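Local atomic coordinates of protease (Penicillium cyclopium, PDB entry 5Z6O), a protein that hydrolyses peptide bonds in proteins as a subtilisin-type serine protease, probably accepting casein, gelatin and type IV collagen as substrates. Residues A[211-214]-A[220-223]; A[7-12]-A[84-89]; A[232-237]-A[274-279]. All coordinates share one frame; numbering follows the deposited sequence.

Contact 1. Residues A[211-214]-A[220-223]; sequences DITA and GSKT
Thr-213 and Thr-223 meet through their hydroxyls: Thr-213 OG1 and Thr-223 OG1 lie 2.7 Å apart in a hydrogen bond that either could donate. Both set OG1 beside the backbone N (chi1 -58° and -57°), which turns the two hydroxyls to one another across the non-hydrogen-bonded residue pair Thr-213/Thr-223 of the antiparallel hairpin. Thr-223 CG2 meanwhile rests 3.6 Å from Asp-211 CA, and Ser-221 CB sits 3.3 Å from Ala-214 O. Next along the hairpin, Ala-214 and Lys-222 form a hydrogen-bonded pair. Ala-214 N gives to Lys-222 O at 3.0 Å, and Lys-222 N returns a bond of 2.9 Å to Ala-214 O. Lys-222 O is also approached by Thr-213 CA at 3.3 Å, a CA-H...O contact, and accepts a bond from His-76 NE2 on helix 73-82. At the other end, Asp-211 and Ile-212 both face Leu-224 in a G1 beta bulge, with Asp-211 in a left-handed backbone conformation. Phe-86 touches Thr-213 and Ser-221, while Ile-212 packs against Met-229 and His-233 of helix 227-245. A valine in place of Thr-213 would probably leave the Thr-223 hydroxyl without its mate. The hairpin is thus closed twice, by paired main-chain bonds and by a hydroxyl pair that adds a polar tie where the strands exchange none of their own.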
loop_
_atom_site.group_PDB
_atom_site.type_symbol
_atom_site.label_atom_id
_atom_site.label_comp_id
_atom_site.label_asym_id
_atom_site.label_seq_id
_atom_site.Cartn_x
_atom_site.Cartn_y
_atom_site.Cartn_z
ATOM N N ASP A 211 -6.175 8.094 10.759
ATOM C CA ASP A 211 -7.437 7.491 11.207
ATOM C C ASP A 211 -8.057 6.626 10.115
ATOM O O ASP A 211 -9.190 6.845 9.678
ATOM C CB ASP A 211 -8.440 8.551 11.720
ATOM C CG ASP A 211 -7.908 9.281 12.942
ATOM O OD1 ASP A 211 -7.250 8.639 13.770
ATOM O OD2 ASP A 211 -8.104 10.492 13.071
ATOM N N ILE A 212 -7.303 5.593 9.729
ATOM C CA ILE A 212 -7.703 4.654 8.681
ATOM C C ILE A 212 -8.176 3.367 9.360
ATOM O O ILE A 212 -7.447 2.786 10.164
ATOM C CB ILE A 212 -6.539 4.367 7.723
ATOM C CG1 ILE A 212 -6.079 5.643 7.017
ATOM C CG2 ILE A 212 -6.937 3.226 6.753
ATOM C CD1 ILE A 212 -7.216 6.273 6.179
ATOM N N THR A 213 -9.410 2.943 9.080
ATOM C CA THR A 213 -9.983 1.750 9.688
ATOM C C THR A 213 -9.830 0.553 8.756
ATOM O O THR A 213 -10.149 0.644 7.563
ATOM C CB THR A 213 -11.458 1.995 10.009
ATOM O OG1 THR A 213 -11.531 3.129 10.889
ATOM C CG2 THR A 213 -12.132 0.741 10.669
ATOM N N ALA A 214 -9.382 -0.585 9.307
ATOM C CA ALA A 214 -9.237 -1.796 8.497
ATOM C C ALA A 214 -9.223 -3.019 9.418
ATOM O O ALA A 214 -9.304 -2.894 10.642
ATOM C CB ALA A 214 -7.957 -1.745 7.648
ATOM N N GLY A 220 -12.040 -8.608 14.151
ATOM C CA GLY A 220 -12.510 -7.245 14.292
ATOM C C GLY A 220 -11.791 -6.267 13.369
ATOM O O GLY A 220 -11.199 -6.636 12.347
ATOM N N SER A 221 -11.821 -4.997 13.766
ATOM C CA SER A 221 -11.206 -3.934 12.988
ATOM C C SER A 221 -10.528 -2.962 13.936
ATOM O O SER A 221 -10.757 -2.980 15.146
ATOM C CB SER A 221 -12.243 -3.246 12.100
ATOM O OG SER A 221 -13.189 -2.552 12.886
ATOM N N LYS A 222 -9.677 -2.105 13.380
ATOM C CA LYS A 222 -8.931 -1.152 14.191
ATOM C C LYS A 222 -8.692 0.093 13.350
ATOM O O LYS A 222 -8.564 -0.004 12.131
ATOM C CB LYS A 222 -7.586 -1.733 14.635
ATOM C CG LYS A 222 -6.868 -0.894 15.666
ATOM C CD LYS A 222 -7.424 -1.125 17.055
ATOM C CE LYS A 222 -6.809 -2.350 17.713
ATOM N NZ LYS A 222 -7.252 -2.511 19.141
ATOM N N THR A 223 -8.630 1.257 14.012
ATOM C CA THR A 223 -8.351 2.535 13.368
ATOM C C THR A 223 -6.938 2.989 13.749
ATOM O O THR A 223 -6.612 3.111 14.936
ATOM C CB THR A 223 -9.400 3.571 13.778
ATOM O OG1 THR A 223 -10.721 3.092 13.442
ATOM C CG2 THR A 223 -9.130 4.876 13.061
#

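Contact 2. Residues A[7-12]-A[84-89]; sequences NSPSWG and SKFGVA
The ring of Phe-86 meets the pyrrolidine of Pro-9 obliquely, nearest its CD1 and CE1 atoms: Pro-9 CG lies 3.7 Å from Phe-86 CD1, and Pro-9 CB is 3.7 Å from Phe-86 CE1. One face of the aromatic ring carries Lys-85 CB, offset toward the rim. The same phenyl group also touches Ala-214 of strand 212-215, and Asp-51. With CG beside the backbone N (chi1 -59°), the ring reaches Pro-9 with CD1 and CE1. The proline ring is met by Lys-85 as well. Pro-9 CG comes within 3.7 Å of Lys-85 O, and Pro-9 CD within 3.8 Å of that oxygen, which accepts a hydrogen bond from Gln-5 NE2. The lysine chain runs straight at chi2, then bends at chi3 (40°) and chi4 (72°), folding NZ back to 3.8 Å from Pro-9 CG. Pro-9 is therefore lined by an aromatic ring met obliquely, a carbonyl and a curled amine-bearing chain. The contact is van der Waals in kind, apolar at Phe-86 but with the carbonyl O and NZ of Lys-85 against the proline ring, and the polar fastening comes from around it. Lys-85 N bonds to Asp-51 OD1, and Val-88 O accepts from Tyr-26 OH. On the other side, Trp-11 NE1 bonds to Lys-210 O. Deeper in, Val-88 packs on Leu-13 and Ile-16, so the loop meets helix 11-16 beyond the proline. Ser-10 occupies the N-cap position of that helix, directly after Pro-9. Lying away from the annotated sites, the contact fastens the N-terminal segment leading into helix 11-16 onto the loop that joins helix 73-82 to strand 93-98, a connection into the central parallel sheet of the subtilisin fold.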
loop_
_atom_site.group_PDB
_atom_site.type_symbol
_atom_site.label_atom_id
_atom_site.label_comp_id
_atom_site.label_asym_id
_atom_site.label_seq_id
_atom_site.Cartn_x
_atom_site.Cartn_y
_atom_site.Cartn_z
ATOM N N ASN A 7 -21.589 4.362 2.334
ATOM C CA ASN A 7 -21.188 4.594 3.730
ATOM C C ASN A 7 -19.957 3.761 4.078
ATOM O O ASN A 7 -19.936 2.973 5.028
ATOM C CB ASN A 7 -22.340 4.295 4.684
ATOM C CG ASN A 7 -23.568 5.114 4.340
ATOM O OD1 ASN A 7 -24.693 4.596 4.265
ATOM N ND2 ASN A 7 -23.344 6.401 4.059
ATOM N N SER A 8 -18.937 3.883 3.246
ATOM C CA SER A 8 -17.791 3.000 3.419
ATOM C C SER A 8 -17.202 3.178 4.815
ATOM O O SER A 8 -17.167 4.299 5.343
ATOM C CB SER A 8 -16.729 3.318 2.383
ATOM O OG SER A 8 -16.357 4.689 2.480
ATOM N N PRO A 9 -16.687 2.107 5.413
ATOM C CA PRO A 9 -16.298 2.156 6.831
ATOM C C PRO A 9 -14.959 2.819 7.104
ATOM O O PRO A 9 -14.541 2.876 8.267
ATOM C CB PRO A 9 -16.255 0.672 7.223
ATOM C CG PRO A 9 -15.948 -0.025 5.973
ATOM C CD PRO A 9 -16.665 0.740 4.871
ATOM N N SER A 10 -14.263 3.307 6.080
ATOM C CA SER A 10 -13.059 4.104 6.293
ATOM C C SER A 10 -13.133 5.282 5.333
ATOM O O SER A 10 -13.383 5.062 4.142
ATOM C CB SER A 10 -11.787 3.286 6.025
ATOM O OG SER A 10 -10.636 4.109 6.232
ATOM N N TRP A 11 -12.908 6.509 5.838
ATOM C CA TRP A 11 -12.983 7.707 4.987
ATOM C C TRP A 11 -11.990 7.648 3.835
ATOM O O TRP A 11 -12.234 8.255 2.790
ATOM C CB TRP A 11 -12.757 9.003 5.818
ATOM C CG TRP A 11 -11.341 9.173 6.280
ATOM C CD1 TRP A 11 -10.784 8.708 7.446
ATOM C CD2 TRP A 11 -10.289 9.843 5.579
ATOM N NE1 TRP A 11 -9.443 9.037 7.501
ATOM C CE2 TRP A 11 -9.109 9.705 6.351
ATOM C CE3 TRP A 11 -10.216 10.502 4.353
ATOM C CZ2 TRP A 11 -7.887 10.246 5.956
ATOM C CZ3 TRP A 11 -8.964 11.038 3.959
ATOM C CH2 TRP A 11 -7.849 10.933 4.773
ATOM N N GLY A 12 -10.898 6.893 3.972
ATOM C CA GLY A 12 -9.896 6.876 2.907
ATOM C C GLY A 12 -10.416 6.246 1.621
ATOM O O GLY A 12 -10.089 6.702 0.514
ATOM N N SER A 84 -12.447 -7.074 1.477
ATOM C CA SER A 84 -13.802 -6.888 0.935
ATOM C C SER A 84 -14.474 -5.641 1.482
ATOM O O SER A 84 -15.045 -4.843 0.727
ATOM C CB SER A 84 -14.682 -8.106 1.254
ATOM O OG SER A 84 -14.161 -9.237 0.564
ATOM N N LYS A 85 -14.450 -5.474 2.787
ATOM C CA LYS A 85 -15.111 -4.326 3.389
ATOM C C LYS A 85 -14.178 -3.125 3.496
ATOM O O LYS A 85 -14.595 -2.009 3.213
ATOM C CB LYS A 85 -15.656 -4.680 4.775
ATOM C CG LYS A 85 -17.126 -5.081 4.750
ATOM C CD LYS A 85 -17.630 -5.486 6.126
ATOM C CE LYS A 85 -17.071 -4.571 7.218
ATOM N NZ LYS A 85 -17.667 -3.204 7.206
ATOM N N PHE A 86 -12.909 -3.323 3.857
ATOM C CA PHE A 86 -12.048 -2.183 4.148
ATOM C C PHE A 86 -11.078 -1.853 3.030
ATOM O O PHE A 86 -10.261 -0.956 3.205
ATOM C CB PHE A 86 -11.273 -2.432 5.447
ATOM C CG PHE A 86 -12.172 -2.657 6.630
ATOM C CD1 PHE A 86 -12.854 -1.602 7.195
ATOM C CD2 PHE A 86 -12.308 -3.926 7.167
ATOM C CE1 PHE A 86 -13.700 -1.811 8.279
ATOM C CE2 PHE A 86 -13.137 -4.144 8.253
ATOM C CZ PHE A 86 -13.838 -3.089 8.788
ATOM N N GLY A 87 -11.177 -2.518 1.869
ATOM C CA GLY A 87 -10.089 -2.434 0.906
ATOM C C GLY A 87 -10.389 -1.788 -0.425
ATOM O O GLY A 87 -11.546 -1.660 -0.836
ATOM N N VAL A 88 -9.308 -1.385 -1.105
ATOM C CA VAL A 88 -9.376 -0.704 -2.398
ATOM C C VAL A 88 -9.671 -1.694 -3.533
ATOM O O VAL A 88 -10.587 -1.479 -4.335
ATOM C CB VAL A 88 -8.055 0.061 -2.659
ATOM C CG1 VAL A 88 -8.088 0.740 -4.072
ATOM C CG2 VAL A 88 -7.864 1.168 -1.608
ATOM N N ALA A 89 -8.898 -2.771 -3.624
ATOM C CA ALA A 89 -8.963 -3.710 -4.746
ATOM C C ALA A 89 -9.590 -4.982 -4.202
ATOM O O ALA A 89 -8.893 -5.903 -3.763
ATOM C CB ALA A 89 -7.570 -3.977 -5.357
#

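Contact 3. Residues A[232-237]-A[274-279]; sequences PHVAGA and KLLYNG
His-233 O accepts the helical hydrogen bond of Ala-237 N at 2.9 Å and is also approached by a methyl of Leu-276, whose CD2 lies 3.6 Å from that oxygen. Leu-276 alone carries the far side of this contact. With CG anti to the backbone N (chi1 -180°), its two branches lie against one flank of the helix, over His-233, Val-234 and Ala-237. CD2 nestles 3.7 Å from His-233 CB and 4.0 Å from Val-234 CG2, whose side chain it meets obliquely. CD1 takes the next turn, 3.8 Å from Ala-237 CB. The small Ala-237 probably leaves room for this approach. The imidazole of His-233 is tied elsewhere, its ND1 bonding to Met-229 O one turn earlier. All four touching residues are buried. Leu-276 also packs on Leu-205, and its backbone, like that of Lys-274, bonds to Tyr-206 of strand 205-208, one of the two outermost strands of the parallel sheet. The C-terminal segment thus runs beside that strand and rests its leucine on helix 227-245, while Pro-232 of the same helix touches helix 73-82 and Ala-235 touches strand 131-135.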
loop_
_atom_site.group_PDB
_atom_site.type_symbol
_atom_site.label_atom_id
_atom_site.label_comp_id
_atom_site.label_asym_id
_atom_site.label_seq_id
_atom_site.Cartn_x
_atom_site.Cartn_y
_atom_site.Cartn_z
ATOM N N PRO A 232 -0.726 1.289 1.394
ATOM C CA PRO A 232 -1.580 0.244 0.826
ATOM C C PRO A 232 -2.760 0.784 0.043
ATOM O O PRO A 232 -3.281 0.047 -0.813
ATOM C CB PRO A 232 -2.028 -0.573 2.065
ATOM C CG PRO A 232 -1.801 0.310 3.217
ATOM C CD PRO A 232 -0.596 1.145 2.849
ATOM N N HIS A 233 -3.200 2.031 0.276
ATOM C CA HIS A 233 -4.197 2.587 -0.649
ATOM C C HIS A 233 -3.628 2.611 -2.056
ATOM O O HIS A 233 -4.342 2.348 -3.033
ATOM C CB HIS A 233 -4.611 4.013 -0.250
ATOM C CG HIS A 233 -5.463 4.100 0.991
ATOM N ND1 HIS A 233 -4.934 4.120 2.269
ATOM C CD2 HIS A 233 -6.809 4.224 1.142
ATOM C CE1 HIS A 233 -5.916 4.260 3.149
ATOM N NE2 HIS A 233 -7.062 4.329 2.492
ATOM N N VAL A 234 -2.344 2.957 -2.179
ATOM C CA VAL A 234 -1.722 3.060 -3.496
ATOM C C VAL A 234 -1.431 1.665 -4.050
ATOM O O VAL A 234 -1.612 1.425 -5.252
ATOM C CB VAL A 234 -0.454 3.939 -3.420
ATOM C CG1 VAL A 234 0.238 4.045 -4.796
ATOM C CG2 VAL A 234 -0.816 5.351 -2.951
ATOM N N ALA A 235 -1.055 0.711 -3.193
ATOM C CA ALA A 235 -0.902 -0.672 -3.655
ATOM C C ALA A 235 -2.212 -1.167 -4.245
ATOM O O ALA A 235 -2.241 -1.759 -5.339
ATOM C CB ALA A 235 -0.490 -1.607 -2.504
ATOM N N GLY A 236 -3.311 -0.930 -3.530
ATOM C CA GLY A 236 -4.601 -1.354 -4.051
ATOM C C GLY A 236 -4.972 -0.630 -5.334
ATOM O O GLY A 236 -5.519 -1.240 -6.257
ATOM N N ALA A 237 -4.736 0.684 -5.395
ATOM C CA ALA A 237 -5.075 1.406 -6.618
ATOM C C ALA A 237 -4.254 0.906 -7.804
ATOM O O ALA A 237 -4.749 0.874 -8.939
ATOM C CB ALA A 237 -4.862 2.919 -6.419
ATOM N N LYS A 274 -0.284 16.325 -4.796
ATOM C CA LYS A 274 -1.172 15.383 -5.476
ATOM C C LYS A 274 -1.698 14.336 -4.510
ATOM O O LYS A 274 -0.966 13.847 -3.652
ATOM C CB LYS A 274 -0.442 14.681 -6.629
ATOM C CG LYS A 274 -0.445 15.579 -7.890
ATOM C CD LYS A 274 0.161 14.918 -9.102
ATOM C CE LYS A 274 -0.152 15.728 -10.388
ATOM N NZ LYS A 274 -1.144 15.065 -11.327
ATOM N N LEU A 275 -2.981 14.040 -4.645
ATOM C CA LEU A 275 -3.693 13.088 -3.788
ATOM C C LEU A 275 -4.264 11.970 -4.653
ATOM O O LEU A 275 -4.907 12.249 -5.668
ATOM C CB LEU A 275 -4.838 13.790 -3.048
ATOM C CG LEU A 275 -5.725 12.813 -2.204
ATOM C CD1 LEU A 275 -4.913 12.112 -1.114
ATOM C CD2 LEU A 275 -6.855 13.627 -1.578
ATOM N N LEU A 276 -4.099 10.717 -4.210
ATOM C CA LEU A 276 -4.610 9.549 -4.930
ATOM C C LEU A 276 -6.067 9.726 -5.353
ATOM O O LEU A 276 -6.921 10.055 -4.535
ATOM C CB LEU A 276 -4.513 8.332 -4.008
ATOM C CG LEU A 276 -4.979 6.947 -4.525
ATOM C CD1 LEU A 276 -4.177 6.590 -5.792
ATOM C CD2 LEU A 276 -4.799 5.918 -3.386
ATOM N N TYR A 277 -6.344 9.417 -6.625
ATOM C CA TYR A 277 -7.692 9.449 -7.207
ATOM C C TYR A 277 -7.805 8.301 -8.196
ATOM O O TYR A 277 -6.901 8.131 -9.016
ATOM C CB TYR A 277 -7.914 10.781 -7.920
ATOM C CG TYR A 277 -9.245 10.869 -8.600
ATOM C CD1 TYR A 277 -10.427 10.782 -7.866
ATOM C CD2 TYR A 277 -9.326 11.029 -9.972
ATOM C CE1 TYR A 277 -11.681 10.851 -8.522
ATOM C CE2 TYR A 277 -10.538 11.115 -10.613
ATOM C CZ TYR A 277 -11.706 11.017 -9.896
ATOM O OH TYR A 277 -12.913 11.096 -10.566
ATOM N N ASN A 278 -8.898 7.513 -8.142
ATOM C CA ASN A 278 -8.958 6.297 -8.961
ATOM C C ASN A 278 -9.483 6.538 -10.377
ATOM O O ASN A 278 -9.547 5.583 -11.147
ATOM C CB ASN A 278 -9.794 5.169 -8.253
ATOM C CG ASN A 278 -11.311 5.425 -8.245
ATOM O OD1 ASN A 278 -12.084 4.542 -7.841
ATOM N ND2 ASN A 278 -11.735 6.596 -8.645
ATOM N N GLY A 279 -9.843 7.773 -10.737
ATOM C CA GLY A 279 -10.198 8.079 -12.108
ATOM C C GLY A 279 -11.612 7.701 -12.508
ATOM O O GLY A 279 -11.913 7.644 -13.706
#

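How the contacts relate
Along the chain, contact 2 closes first, contact 1 follows, and contact 3 comes last. Centres of contacts 1 and 2 lie about 10 Å apart, those of 2 and 3 about 13 Å, and those of 1 and 3 about 18 Å. A weak hydrogen bond between Ser-10 OG and Thr-213 N joins the first two. Val-88 and Ala-89 reach Gly-236 and Ala-237 of contact 3, and Gly-12 CA packs on His-233 NE2. Strand 221-224 is followed directly by helix 227-245, near whose start stands Ser-228, probably of the charge relay system. Hairpin, N-terminal segment and C-terminal tail are thereby gathered about this helix within one subtilase chain.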